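Side-chain contacts in Tol-Pal system protein TolB (PDB 7MX5), which probably takes part, as the periplasmic component of the Tol-Pal system, in outer membrane invagination during cell division and in maintaining outer membrane integrity: residues H4-K9 against G367-L372; L36-R41 against A155-E160; Q283-D288 against V294-F299. All coordinates share one frame; numbering follows the deposited sequence.

In the fold
From the N terminus, strand 6-9 opens the longest loop, which contact 1 closes from Glu6 to Arg369, 363 residues on, in a blade of the beta-propeller. Contact 2 is nested inside it: the loop carrying Arg38, in the helix 29-37 region of the amino-terminal domain, meets the turn from Asp156 to Gly159, joining that domain to the propeller. Contact 3 follows in series, also within the loop of contact 1, and closes only a local hairpin in another blade. No loops cross. Contacts 1 and 2 touch through Leu5 with Asp158 and Ile7 with Arg38, so segment 4-9 packs against both sides of contact 2. The centre of contact 3 is about 33 Å from the centres of both.

Contact 1: residues H4-K9 against G367-L372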
# COMPACT_ATOMS: atom_id res chain seq x y z
N HIS A 4 -14.92 -1.19 -2.30
CA HIS A 4 -15.59 -0.92 -1.04
C HIS A 4 -14.82 -1.56 0.11
O HIS A 4 -14.20 -2.61 -0.05
CB HIS A 4 -17.03 -1.42 -1.07
CG HIS A 4 -17.85 -0.83 -2.18
ND1 HIS A 4 -17.77 -1.29 -3.47
CD2 HIS A 4 -18.74 0.19 -2.19
CE1 HIS A 4 -18.58 -0.58 -4.24
NE2 HIS A 4 -19.19 0.32 -3.48
N LEU A 5 -14.87 -0.92 1.27
CA LEU A 5 -14.03 -1.31 2.39
C LEU A 5 -14.75 -2.32 3.27
O LEU A 5 -15.91 -2.13 3.64
CB LEU A 5 -13.64 -0.07 3.20
CG LEU A 5 -12.45 -0.21 4.16
CD1 LEU A 5 -12.85 -0.86 5.47
CD2 LEU A 5 -11.38 -1.03 3.47
N GLU A 6 -14.05 -3.41 3.60
CA GLU A 6 -14.50 -4.39 4.58
C GLU A 6 -13.41 -4.59 5.62
O GLU A 6 -12.22 -4.56 5.30
CB GLU A 6 -14.83 -5.74 3.94
CG GLU A 6 -16.10 -5.79 3.11
CD GLU A 6 -16.25 -7.12 2.38
OE1 GLU A 6 -15.46 -8.04 2.65
OE2 GLU A 6 -17.16 -7.23 1.53
N ILE A 7 -13.82 -4.79 6.87
CA ILE A 7 -12.94 -5.30 7.91
C ILE A 7 -13.24 -6.79 8.05
O ILE A 7 -14.38 -7.18 8.31
CB ILE A 7 -13.13 -4.57 9.25
CG1 ILE A 7 -12.94 -3.06 9.11
CG2 ILE A 7 -12.16 -5.11 10.29
CD1 ILE A 7 -11.73 -2.67 8.31
N ALA A 8 -12.21 -7.62 7.88
CA ALA A 8 -12.37 -9.07 7.92
C ALA A 8 -11.96 -9.67 9.25
O ALA A 8 -12.71 -10.46 9.84
CB ALA A 8 -11.57 -9.72 6.78
N LYS A 9 -10.78 -9.32 9.75
CA LYS A 9 -10.26 -9.86 11.01
C LYS A 9 -9.82 -8.68 11.87
O LYS A 9 -8.76 -8.10 11.65
CB LYS A 9 -9.11 -10.83 10.76
CG LYS A 9 -8.55 -11.47 12.02
CD LYS A 9 -7.12 -11.96 11.81
CE LYS A 9 -7.02 -13.46 11.95
NZ LYS A 9 -5.61 -13.93 11.85
N GLY A 367 -14.20 -16.43 -2.20
CA GLY A 367 -15.47 -16.75 -2.85
C GLY A 367 -15.30 -16.65 -4.35
O GLY A 367 -14.34 -17.16 -4.93
N ASN A 368 -16.25 -15.97 -5.00
CA ASN A 368 -16.17 -15.70 -6.43
C ASN A 368 -15.61 -14.31 -6.73
O ASN A 368 -15.59 -13.90 -7.89
CB ASN A 368 -17.55 -15.86 -7.07
CG ASN A 368 -18.52 -14.78 -6.63
OD1 ASN A 368 -18.36 -14.17 -5.58
ND2 ASN A 368 -19.55 -14.55 -7.44
N ARG A 369 -15.15 -13.60 -5.71
CA ARG A 369 -14.73 -12.21 -5.84
C ARG A 369 -13.22 -12.12 -5.98
O ARG A 369 -12.48 -12.76 -5.23
CB ARG A 369 -15.19 -11.39 -4.63
CG ARG A 369 -16.67 -11.09 -4.59
CD ARG A 369 -16.96 -9.83 -3.79
NE ARG A 369 -16.54 -9.97 -2.40
CZ ARG A 369 -17.00 -9.23 -1.40
NH1 ARG A 369 -17.90 -8.28 -1.60
NH2 ARG A 369 -16.54 -9.44 -0.17
N GLY A 370 -12.77 -11.32 -6.95
CA GLY A 370 -11.37 -10.93 -7.02
C GLY A 370 -11.19 -9.62 -6.29
O GLY A 370 -11.80 -8.61 -6.66
N LEU A 371 -10.36 -9.61 -5.24
CA LEU A 371 -10.32 -8.48 -4.32
C LEU A 371 -8.89 -8.17 -3.92
O LEU A 371 -7.97 -8.96 -4.12
CB LEU A 371 -11.16 -8.77 -3.07
CG LEU A 371 -10.88 -10.07 -2.32
CD1 LEU A 371 -9.84 -9.87 -1.23
CD2 LEU A 371 -12.16 -10.64 -1.74
N LEU A 372 -8.72 -6.98 -3.33
CA LEU A 372 -7.50 -6.60 -2.65
C LEU A 372 -7.66 -6.83 -1.16
O LEU A 372 -8.74 -6.61 -0.60
CB LEU A 372 -7.16 -5.13 -2.91
CG LEU A 372 -6.69 -4.71 -4.30
CD1 LEU A 372 -6.10 -3.30 -4.26
CD2 LEU A 372 -5.68 -5.69 -4.86
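Glu6 and Arg369 form a salt bridge across one edge of a propeller blade. In this antiparallel sheet strand 382-386 lies between strands 6-9 and 369-376, so the pair links strands that are not neighbours, reaching over the one between. The backbone bonding supports that order: Glu6 pairs with Asn384, while Ala8 and Lys9 both face Arg382 in a classic beta bulge.

The electrostatic part is concentrated on one carboxylate oxygen. The two side chains approach from opposite directions, the glutamate extended beyond CG and the arginine bent at chi3 (-62°), a turn that swings its guanidinium toward the incoming acid. Glu6 OE2 sits at the guanidinium edge and is met on its syn side. The carboxylate and guanidinium planes are 39° apart, which argues against a flat, two-oxygen fork.

The 74 Å² buried between the segments comes from this one pair; beside the bridge, the arginine side chain also rests on Pro386. Both touching residues remain partly exposed, so solvent probably weakens the attraction.

Of the hydrogen bonds, the stronger runs from Arg369 NH2 to Glu6 OE2 at 2.9 Å, and a weak one from Arg369 NH1 reaches the same Glu6 OE2 at 3.4 Å.

Contact 2: residues L36-R41 against A155-E160; sequences LNRSGR and ADTDGE
A single hydroxyl receives two N-H groups of one guanidinium: Arg38 NH1 donates to Thr157 OG1 at 2.9 Å, and Arg38 NH2 adds a weak bond to the same Thr157 OG1 at 3.1 Å. The oxygen lies at the guanidinium edge but 20° out of its plane, so the fork is not flat. Thr157 OG1 also bonds to the backbone O of Phe132, so the hydroxyl accepts from the arginine and is joined to a carbonyl as well.

Arg38 reaches this point with a chain extended from CG to NE, its CG wedged between the backbone N and the carbonyl carbon (chi1 74°). Asp158 approaches differently, placing its CB over one guanidinium face, toward the rim, 3.8 Å from Arg38 NH2.

The contact is part of the buried interface between the amino-terminal domain and the beta-propeller. Thr157 and Asp158 are the two central residues of a type I beta turn, Asp156 to Gly159; Arg38 lies in a loop in the region of helix 29-37.

The charges have other primary partners: Arg38 NH2 forms a salt bridge with Asp35, and Asp158 OD2 one with Arg111. Between Arg38 NH2 and Asp158 OD2 there is only proximity of charge at 4.2 Å, the oxygen lying well out of the guanidinium plane. Asp158 OD1 closes an Asx turn, accepting from Glu160 N at 3.1 Å from above the carboxylate plane.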
# COMPACT_ATOMS: atom_id res chain seq x y z
N LEU A 36 -9.58 4.74 12.72
CA LEU A 36 -9.01 4.16 13.93
C LEU A 36 -9.40 2.69 14.08
O LEU A 36 -8.61 1.89 14.61
CB LEU A 36 -9.46 4.95 15.16
CG LEU A 36 -8.92 6.38 15.26
CD1 LEU A 36 -9.02 6.90 16.69
CD2 LEU A 36 -7.48 6.46 14.76
N ASN A 37 -10.59 2.31 13.62
CA ASN A 37 -11.02 0.92 13.67
C ASN A 37 -10.38 0.06 12.59
O ASN A 37 -10.48 -1.17 12.66
CB ASN A 37 -12.54 0.83 13.57
CG ASN A 37 -13.22 0.89 14.92
OD1 ASN A 37 -13.06 -0.00 15.75
ND2 ASN A 37 -13.98 1.96 15.15
N ARG A 38 -9.72 0.67 11.60
CA ARG A 38 -8.98 -0.07 10.59
C ARG A 38 -7.48 0.14 10.71
O ARG A 38 -6.73 -0.14 9.76
CB ARG A 38 -9.48 0.29 9.18
CG ARG A 38 -9.05 1.66 8.67
CD ARG A 38 -9.37 1.79 7.18
NE ARG A 38 -9.34 3.17 6.72
CZ ARG A 38 -8.33 3.71 6.05
NH1 ARG A 38 -7.24 3.02 5.76
NH2 ARG A 38 -8.42 4.98 5.67
N SER A 39 -7.01 0.60 11.87
CA SER A 39 -5.59 0.83 12.11
C SER A 39 -4.81 -0.45 12.37
O SER A 39 -3.58 -0.42 12.33
CB SER A 39 -5.41 1.78 13.30
OG SER A 39 -5.79 1.15 14.51
N GLY A 40 -5.49 -1.56 12.64
CA GLY A 40 -4.81 -2.79 13.00
C GLY A 40 -4.22 -2.80 14.39
O GLY A 40 -3.64 -3.82 14.79
N ARG A 41 -4.34 -1.71 15.15
CA ARG A 41 -3.78 -1.61 16.48
C ARG A 41 -4.75 -1.07 17.52
O ARG A 41 -4.42 -1.10 18.71
CB ARG A 41 -2.52 -0.73 16.48
CG ARG A 41 -1.23 -1.47 16.22
CD ARG A 41 -0.05 -0.71 16.80
NE ARG A 41 -0.36 -0.12 18.09
CZ ARG A 41 0.52 0.09 19.06
NH1 ARG A 41 1.79 -0.23 18.91
NH2 ARG A 41 0.11 0.64 20.20
N ALA A 155 -6.71 5.04 -5.79
CA ALA A 155 -7.71 5.37 -4.80
C ALA A 155 -7.04 5.54 -3.44
O ALA A 155 -5.86 5.24 -3.26
CB ALA A 155 -8.81 4.31 -4.72
N ASP A 156 -7.82 6.03 -2.48
CA ASP A 156 -7.34 6.16 -1.12
C ASP A 156 -7.12 4.78 -0.49
O ASP A 156 -7.48 3.75 -1.06
CB ASP A 156 -8.31 6.98 -0.28
CG ASP A 156 -8.45 8.41 -0.77
OD1 ASP A 156 -7.49 8.92 -1.38
OD2 ASP A 156 -9.52 9.02 -0.56
N THR A 157 -6.54 4.78 0.71
CA THR A 157 -6.24 3.52 1.38
C THR A 157 -7.50 2.76 1.78
O THR A 157 -7.41 1.57 2.09
CB THR A 157 -5.37 3.77 2.61
OG1 THR A 157 -6.12 4.50 3.59
CG2 THR A 157 -4.13 4.57 2.22
N ASP A 158 -8.66 3.42 1.79
CA ASP A 158 -9.93 2.76 2.05
C ASP A 158 -10.72 2.50 0.77
O ASP A 158 -11.87 2.06 0.84
CB ASP A 158 -10.77 3.58 3.03
CG ASP A 158 -11.05 4.99 2.53
OD1 ASP A 158 -10.53 5.37 1.46
OD2 ASP A 158 -11.80 5.72 3.22
N GLY A 159 -10.13 2.77 -0.40
CA GLY A 159 -10.79 2.58 -1.67
C GLY A 159 -11.64 3.74 -2.14
O GLY A 159 -12.12 3.71 -3.27
N GLU A 160 -11.83 4.76 -1.30
CA GLU A 160 -12.68 5.88 -1.67
C GLU A 160 -11.94 6.85 -2.57
O GLU A 160 -10.70 6.87 -2.63
CB GLU A 160 -13.20 6.60 -0.43
CG GLU A 160 -14.07 5.74 0.47
CD GLU A 160 -15.42 5.43 -0.14
OE1 GLU A 160 -15.81 6.10 -1.12
OE2 GLU A 160 -16.10 4.50 0.35

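Contact 3: residues Q283-D288 against V294-F299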
# COMPACT_ATOMS: atom_id res chain seq x y z
N GLN A 283 13.59 -18.58 -6.29
CA GLN A 283 14.05 -17.98 -5.05
C GLN A 283 14.28 -16.49 -5.27
O GLN A 283 14.35 -16.01 -6.40
CB GLN A 283 15.34 -18.65 -4.55
CG GLN A 283 15.20 -20.13 -4.21
CD GLN A 283 14.18 -20.39 -3.12
OE1 GLN A 283 13.88 -19.52 -2.30
NE2 GLN A 283 13.63 -21.60 -3.11
N ILE A 284 14.40 -15.76 -4.16
CA ILE A 284 14.63 -14.32 -4.19
C ILE A 284 16.11 -14.07 -3.97
O ILE A 284 16.67 -14.48 -2.94
CB ILE A 284 13.77 -13.59 -3.14
CG1 ILE A 284 12.31 -13.57 -3.57
CG2 ILE A 284 14.28 -12.18 -2.93
CD1 ILE A 284 11.38 -13.02 -2.52
N TYR A 285 16.74 -13.40 -4.92
CA TYR A 285 18.16 -13.08 -4.86
C TYR A 285 18.35 -11.57 -4.76
O TYR A 285 17.43 -10.78 -5.01
CB TYR A 285 18.90 -13.63 -6.08
CG TYR A 285 18.98 -15.14 -6.11
CD1 TYR A 285 17.87 -15.91 -6.42
CD2 TYR A 285 20.18 -15.80 -5.84
CE1 TYR A 285 17.94 -17.29 -6.46
CE2 TYR A 285 20.26 -17.18 -5.87
CZ TYR A 285 19.14 -17.92 -6.18
OH TYR A 285 19.21 -19.29 -6.21
N ARG A 286 19.56 -11.16 -4.39
CA ARG A 286 19.92 -9.76 -4.24
C ARG A 286 21.13 -9.46 -5.11
O ARG A 286 22.19 -10.05 -4.92
CB ARG A 286 20.22 -9.43 -2.77
CG ARG A 286 20.64 -7.98 -2.53
CD ARG A 286 21.28 -7.82 -1.16
NE ARG A 286 21.71 -6.45 -0.92
CZ ARG A 286 22.94 -5.99 -1.15
NH1 ARG A 286 23.89 -6.78 -1.63
NH2 ARG A 286 23.22 -4.72 -0.88
N TYR A 287 20.96 -8.54 -6.06
CA TYR A 287 22.04 -8.09 -6.92
C TYR A 287 22.64 -6.81 -6.35
O TYR A 287 21.93 -5.81 -6.20
CB TYR A 287 21.55 -7.85 -8.35
CG TYR A 287 22.64 -7.34 -9.28
CD1 TYR A 287 23.44 -8.23 -9.99
CD2 TYR A 287 22.86 -5.98 -9.45
CE1 TYR A 287 24.43 -7.77 -10.84
CE2 TYR A 287 23.85 -5.52 -10.30
CZ TYR A 287 24.63 -6.41 -10.99
OH TYR A 287 25.62 -5.95 -11.83
N ASP A 288 23.93 -6.85 -6.04
CA ASP A 288 24.63 -5.70 -5.49
C ASP A 288 25.15 -4.82 -6.63
O ASP A 288 25.88 -5.29 -7.50
CB ASP A 288 25.79 -6.15 -4.60
CG ASP A 288 26.36 -5.03 -3.77
OD1 ASP A 288 25.59 -4.37 -3.03
OD2 ASP A 288 27.59 -4.79 -3.85
N VAL A 294 25.58 -11.49 -7.00
CA VAL A 294 24.22 -11.95 -6.76
C VAL A 294 24.25 -12.87 -5.54
O VAL A 294 25.10 -13.77 -5.46
CB VAL A 294 23.63 -12.68 -7.98
CG1 VAL A 294 22.39 -13.46 -7.59
CG2 VAL A 294 23.31 -11.68 -9.08
N LYS A 295 23.35 -12.63 -4.60
CA LYS A 295 23.30 -13.38 -3.36
C LYS A 295 21.87 -13.83 -3.08
O LYS A 295 20.93 -13.05 -3.27
CB LYS A 295 23.82 -12.55 -2.18
CG LYS A 295 23.87 -13.30 -0.86
CD LYS A 295 23.51 -12.37 0.29
CE LYS A 295 24.56 -11.29 0.48
NZ LYS A 295 24.00 -10.08 1.12
N ARG A 296 21.71 -15.07 -2.64
CA ARG A 296 20.40 -15.60 -2.30
C ARG A 296 19.96 -15.07 -0.94
O ARG A 296 20.73 -15.06 0.02
CB ARG A 296 20.41 -17.13 -2.29
CG ARG A 296 19.04 -17.75 -2.13
CD ARG A 296 19.06 -19.24 -2.40
NE ARG A 296 17.90 -19.91 -1.83
CZ ARG A 296 17.75 -21.22 -1.76
NH1 ARG A 296 18.67 -22.05 -2.21
NH2 ARG A 296 16.64 -21.72 -1.22
N LEU A 297 18.70 -14.65 -0.87
CA LEU A 297 18.12 -14.12 0.36
C LEU A 297 17.16 -15.08 1.04
O LEU A 297 17.12 -15.14 2.27
CB LEU A 297 17.39 -12.80 0.08
CG LEU A 297 18.27 -11.60 -0.29
CD1 LEU A 297 17.41 -10.39 -0.61
CD2 LEU A 297 19.24 -11.28 0.84
N THR A 298 16.38 -15.83 0.27
CA THR A 298 15.37 -16.73 0.81
C THR A 298 15.86 -18.17 0.73
O THR A 298 16.27 -18.63 -0.34
CB THR A 298 14.05 -16.59 0.05
OG1 THR A 298 14.28 -16.73 -1.36
CG2 THR A 298 13.43 -15.22 0.33
N PHE A 299 15.82 -18.87 1.86
CA PHE A 299 16.28 -20.25 1.94
C PHE A 299 15.20 -21.22 2.40
O PHE A 299 15.41 -22.44 2.29
CB PHE A 299 17.49 -20.36 2.88
CG PHE A 299 18.66 -19.53 2.45
CD1 PHE A 299 19.56 -20.00 1.51
CD2 PHE A 299 18.86 -18.27 2.99
CE1 PHE A 299 20.64 -19.24 1.12
CE2 PHE A 299 19.94 -17.50 2.60
CZ PHE A 299 20.83 -17.98 1.66
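Tyr285 and Arg296 face each other as a non-hydrogen-bonded pair, and the arginine's aliphatic part lies over one face of the tyrosine ring, toward its rim: Arg296 CG is 4.2 Å from the Tyr285 ring centroid, 20° off the normal, a CH-pi contact. These strands form the outer hairpin of a propeller blade. On the same sheet face Val294 fits between two tyrosines, its CG1 against Tyr285 CD2 at 3.7 Å and its CG2 at the edge of the Tyr287 ring, 3.6 Å from CD1.

Farther out, the Arg296 guanidinium is a flat plate covered on one face by Gln283 CG and on the opposite face by Phe299 CD1. Its rotation is fixed by the bond from Arg296 NE to Thr298 O, 2.6 Å. Leu297 CD1 rests on Arg286 CB at 3.7 Å, and Thr298 CG2 packs against Ile284 CB.

Regular pairing between Arg286 and Lys295 gives way after Arg296. Leu297 N still donates to Ile284 O, but Ile284 N turns to a side chain, Thr298 OG1, at 3.0 Å and 167°. With OG1 between its backbone N and carbonyl carbon (chi1 52°), Thr298 also donates to Gln283 OE1 at 3.0 Å. The buried hydroxyl is thus acceptor and donor at once, apparently taking the place of a backbone carbonyl, and shares the Gln283 amide with Asn304 and Ser281.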